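Long-range contact in genome polyprotein (Chicken sicinivirus JSY, PDB 6QWT), which probably copies viral RNA as the 3D RNA-dependent RNA polymerase domain released from the polyprotein: residues 37-42 against 157-162. Numbering follows the deposited sequence.
Sequences AVLSRH and LKDELR
Ala-37 meets Glu-160 and Arg-162 where the two-stranded antiparallel sheet of 34-36 and 161-163 comes to its end. The segment 157-162 carries the KDELR sequence of picornaviral polymerases, at the start of the motif F region in the fingers, and links strand 152-157 to this small sheet.

One direct backbone bond joins the segments: Ala-37 N donates to Glu-160 O over 2.8 Å. Its N-H...O angle of 148° and C=O...N angle of 162° make it moderately bent at the hydrogen yet nearly linear at the acceptor. Together with the backbone pairing of Arg-162 and Glu-35, it carries the antiparallel pairing to Ala-37. A water lies between the segments, 3.0 Å from Ala-37 O and very close to Asp-159 OD2; either could accept from it, though the short OD2 distance leaves that bond doubtful, and it accepts a weak bond from Glu-160 N. Asp-159 reaches it because CG stands anti to the backbone N (chi1 -173°), and bonds to Ser-19 OG and Lys-20 N hold the carboxylate further.

The apolar contacts form two groups. Ala-37 CB sits against Arg-162 CG at 3.5 Å; beyond this methylene the arginine bends at chi2 and chi3, and its NH2 bonds to Lys-171 O. Leu-39 forks between two partners. It slides past Leu-157 in the opposite direction, with Leu-39 CD2 3.8 Å from Leu-157 CB, and crosses Asp-159 at about a right angle. Leu-157 CD1 in turn approaches Leu-39 O at 3.4 Å, a carbonyl that also accepts a bond from Arg-17 NH2. The other branch of Leu-39 covers the flat face of the Asp-159 carboxylate: Leu-39 CD1 is 3.8 Å from Asp-159 CG, 4.1 Å from OD1 and 3.9 Å from OD2.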
ATOM      1  N   ALA A  37      -1.146 -18.395   2.670  1.00 25.19           N
ATOM      2  CA  ALA A  37      -2.455 -18.292   2.044  1.00 26.87           C
ATOM      3  C   ALA A  37      -2.687 -19.438   1.067  1.00 23.44           C
ATOM      4  O   ALA A  37      -1.748 -20.002   0.497  1.00 20.67           O
ATOM      5  CB  ALA A  37      -2.597 -16.959   1.308  1.00 21.98           C
ATOM      6  N   VAL A  38      -3.960 -19.775   0.876  1.00 22.96           N
ATOM      7  CA  VAL A  38      -4.345 -20.796  -0.090  1.00 23.17           C
ATOM      8  C   VAL A  38      -4.026 -20.295  -1.494  1.00 23.04           C
ATOM      9  O   VAL A  38      -4.524 -19.250  -1.928  1.00 20.94           O
ATOM     10  CB  VAL A  38      -5.831 -21.150   0.053  1.00 23.34           C
ATOM     11  CG1 VAL A  38      -6.270 -22.084  -1.069  1.00 21.04           C
ATOM     12  CG2 VAL A  38      -6.098 -21.773   1.409  1.00 22.66           C
ATOM     13  N   LEU A  39      -3.189 -21.035  -2.217  1.00 20.66           N
ATOM     14  CA  LEU A  39      -2.905 -20.703  -3.605  1.00 24.89           C
ATOM     15  C   LEU A  39      -3.493 -21.693  -4.599  1.00 25.47           C
ATOM     16  O   LEU A  39      -3.743 -21.312  -5.746  1.00 22.75           O
ATOM     17  CB  LEU A  39      -1.389 -20.595  -3.833  1.00 23.54           C
ATOM     18  CG  LEU A  39      -0.638 -19.601  -2.935  1.00 24.31           C
ATOM     19  CD1 LEU A  39       0.851 -19.615  -3.237  1.00 25.98           C
ATOM     20  CD2 LEU A  39      -1.197 -18.187  -3.071  1.00 22.62           C
ATOM     21  N   SER A  40      -3.738 -22.934  -4.190  1.00 23.24           N
ATOM     22  CA  SER A  40      -4.203 -23.981  -5.089  1.00 25.92           C
ATOM     23  C   SER A  40      -5.703 -24.197  -4.937  1.00 27.46           C
ATOM     24  O   SER A  40      -6.246 -24.108  -3.831  1.00 27.01           O
ATOM     25  CB  SER A  40      -3.459 -25.292  -4.822  1.00 26.01           C
ATOM     26  OG  SER A  40      -4.165 -26.398  -5.353  1.00 28.78           O
ATOM     27  N   ARG A  41      -6.368 -24.490  -6.058  1.00 27.03           N
ATOM     28  CA  ARG A  41      -7.784 -24.841  -6.014  1.00 25.97           C
ATOM     29  C   ARG A  41      -8.024 -26.205  -5.382  1.00 26.68           C
ATOM     30  O   ARG A  41      -9.182 -26.559  -5.132  1.00 31.59           O
ATOM     31  CB  ARG A  41      -8.381 -24.811  -7.423  1.00 26.88           C
ATOM     32  CG  ARG A  41      -8.043 -23.557  -8.225  1.00 29.00           C
ATOM     33  CD  ARG A  41      -9.258 -23.014  -8.965  1.00 28.45           C
ATOM     34  NE  ARG A  41      -9.524 -23.724 -10.209  1.00 33.68           N
ATOM     35  CZ  ARG A  41     -10.739 -23.985 -10.683  1.00 35.86           C
ATOM     36  NH1 ARG A  41     -10.873 -24.639 -11.828  1.00 37.14           N
ATOM     37  NH2 ARG A  41     -11.818 -23.600 -10.015  1.00 30.66           N
ATOM     38  N   HIS A  42      -6.965 -26.974  -5.117  1.00 26.72           N
ATOM     39  CA  HIS A  42      -7.069 -28.288  -4.497  1.00 32.07           C
ATOM     40  C   HIS A  42      -6.494 -28.312  -3.081  1.00 32.48           C
ATOM     41  O   HIS A  42      -6.188 -29.391  -2.562  1.00 34.69           O
ATOM     42  CB  HIS A  42      -6.371 -29.341  -5.361  1.00 31.24           C
ATOM     43  CG  HIS A  42      -6.816 -29.347  -6.792  1.00 33.55           C
ATOM     44  ND1 HIS A  42      -6.203 -28.590  -7.766  1.00 35.35           N
ATOM     45  CD2 HIS A  42      -7.812 -30.021  -7.413  1.00 30.78           C
ATOM     46  CE1 HIS A  42      -6.801 -28.795  -8.925  1.00 31.28           C
ATOM     47  NE2 HIS A  42      -7.783 -29.660  -8.739  1.00 34.32           N
ATOM     48  N   LEU A 157      -2.361 -14.561  -7.217  1.00 25.19           N
ATOM     49  CA  LEU A 157      -2.728 -14.741  -5.821  1.00 25.35           C
ATOM     50  C   LEU A 157      -1.526 -14.407  -4.946  1.00 25.16           C
ATOM     51  O   LEU A 157      -0.409 -14.880  -5.194  1.00 21.73           O
ATOM     52  CB  LEU A 157      -3.196 -16.174  -5.578  1.00 24.90           C
ATOM     53  CG  LEU A 157      -4.360 -16.632  -6.456  1.00 26.43           C
ATOM     54  CD1 LEU A 157      -4.653 -18.112  -6.253  1.00 20.08           C
ATOM     55  CD2 LEU A 157      -5.595 -15.791  -6.173  1.00 25.52           C
ATOM     56  N   LYS A 158      -1.747 -13.573  -3.937  1.00 29.88           N
ATOM     57  CA  LYS A 158      -0.639 -13.073  -3.130  1.00 26.52           C
ATOM     58  C   LYS A 158      -0.176 -14.153  -2.163  1.00 22.96           C
ATOM     59  O   LYS A 158      -0.920 -14.562  -1.266  1.00 24.16           O
ATOM     60  CB  LYS A 158      -1.039 -11.807  -2.378  1.00 30.87           C
ATOM     61  CG  LYS A 158       0.147 -11.138  -1.691  1.00 27.71           C
ATOM     62  CD  LYS A 158      -0.218  -9.851  -0.960  1.00 33.18           C
ATOM     63  CE  LYS A 158       0.902  -8.827  -1.131  1.00 39.46           C
ATOM     64  NZ  LYS A 158       0.344  -7.500  -1.500  1.00 45.98           N
ATOM     65  N   ASP A 159       1.063 -14.599  -2.339  1.00 22.74           N
ATOM     66  CA  ASP A 159       1.686 -15.605  -1.487  1.00 25.25           C
ATOM     67  C   ASP A 159       2.169 -14.927  -0.209  1.00 25.98           C
ATOM     68  O   ASP A 159       3.167 -14.201  -0.224  1.00 26.84           O
ATOM     69  CB  ASP A 159       2.833 -16.258  -2.248  1.00 25.52           C
ATOM     70  CG  ASP A 159       3.443 -17.446  -1.516  1.00 27.86           C
ATOM     71  OD1 ASP A 159       4.448 -17.976  -2.037  1.00 28.37           O
ATOM     72  OD2 ASP A 159       2.940 -17.851  -0.439  1.00 25.65           O
ATOM     73  N   GLU A 160       1.456 -15.151   0.896  1.00 25.76           N
ATOM     74  CA  GLU A 160       1.743 -14.454   2.143  1.00 24.49           C
ATOM     75  C   GLU A 160       1.108 -15.210   3.302  1.00 26.90           C
ATOM     76  O   GLU A 160       0.204 -16.025   3.111  1.00 24.73           O
ATOM     77  CB  GLU A 160       1.224 -13.011   2.116  1.00 24.92           C
ATOM     78  CG  GLU A 160      -0.273 -12.908   2.410  1.00 28.97           C
ATOM     79  CD  GLU A 160      -0.858 -11.550   2.071  1.00 31.59           C
ATOM     80  OE1 GLU A 160      -2.004 -11.506   1.571  1.00 26.86           O
ATOM     81  OE2 GLU A 160      -0.176 -10.531   2.308  1.00 36.70           O
ATOM     82  N   LEU A 161       1.592 -14.922   4.511  1.00 22.96           N
ATOM     83  CA  LEU A 161       0.985 -15.482   5.713  1.00 24.13           C
ATOM     84  C   LEU A 161      -0.390 -14.868   5.946  1.00 25.83           C
ATOM     85  O   LEU A 161      -0.588 -13.661   5.778  1.00 24.38           O
ATOM     86  CB  LEU A 161       1.873 -15.233   6.934  1.00 24.97           C
ATOM     87  CG  LEU A 161       3.168 -16.039   7.075  1.00 26.38           C
ATOM     88  CD1 LEU A 161       3.848 -15.709   8.395  1.00 26.17           C
ATOM     89  CD2 LEU A 161       2.911 -17.538   6.960  1.00 24.53           C
ATOM     90  N   ARG A 162      -1.348 -15.709   6.335  1.00 22.45           N
ATOM     91  CA  ARG A 162      -2.703 -15.266   6.628  1.00 24.71           C
ATOM     92  C   ARG A 162      -3.191 -15.950   7.895  1.00 24.68           C
ATOM     93  O   ARG A 162      -2.723 -17.036   8.248  1.00 26.90           O
ATOM     94  CB  ARG A 162      -3.662 -15.571   5.467  1.00 25.65           C
ATOM     95  CG  ARG A 162      -3.254 -14.944   4.146  1.00 26.70           C
ATOM     96  CD  ARG A 162      -3.625 -13.479   4.096  1.00 25.78           C
ATOM     97  NE  ARG A 162      -4.993 -13.298   3.620  1.00 32.21           N
ATOM     98  CZ  ARG A 162      -5.704 -12.191   3.792  1.00 39.07           C
ATOM     99  NH1 ARG A 162      -5.179 -11.154   4.435  1.00 38.37           N
ATOM    100  NH2 ARG A 162      -6.944 -12.121   3.322  1.00 33.92           N
TER
HETATM  101  O   HOH W   1       0.657 -18.140   0.496  1.00 25.36           O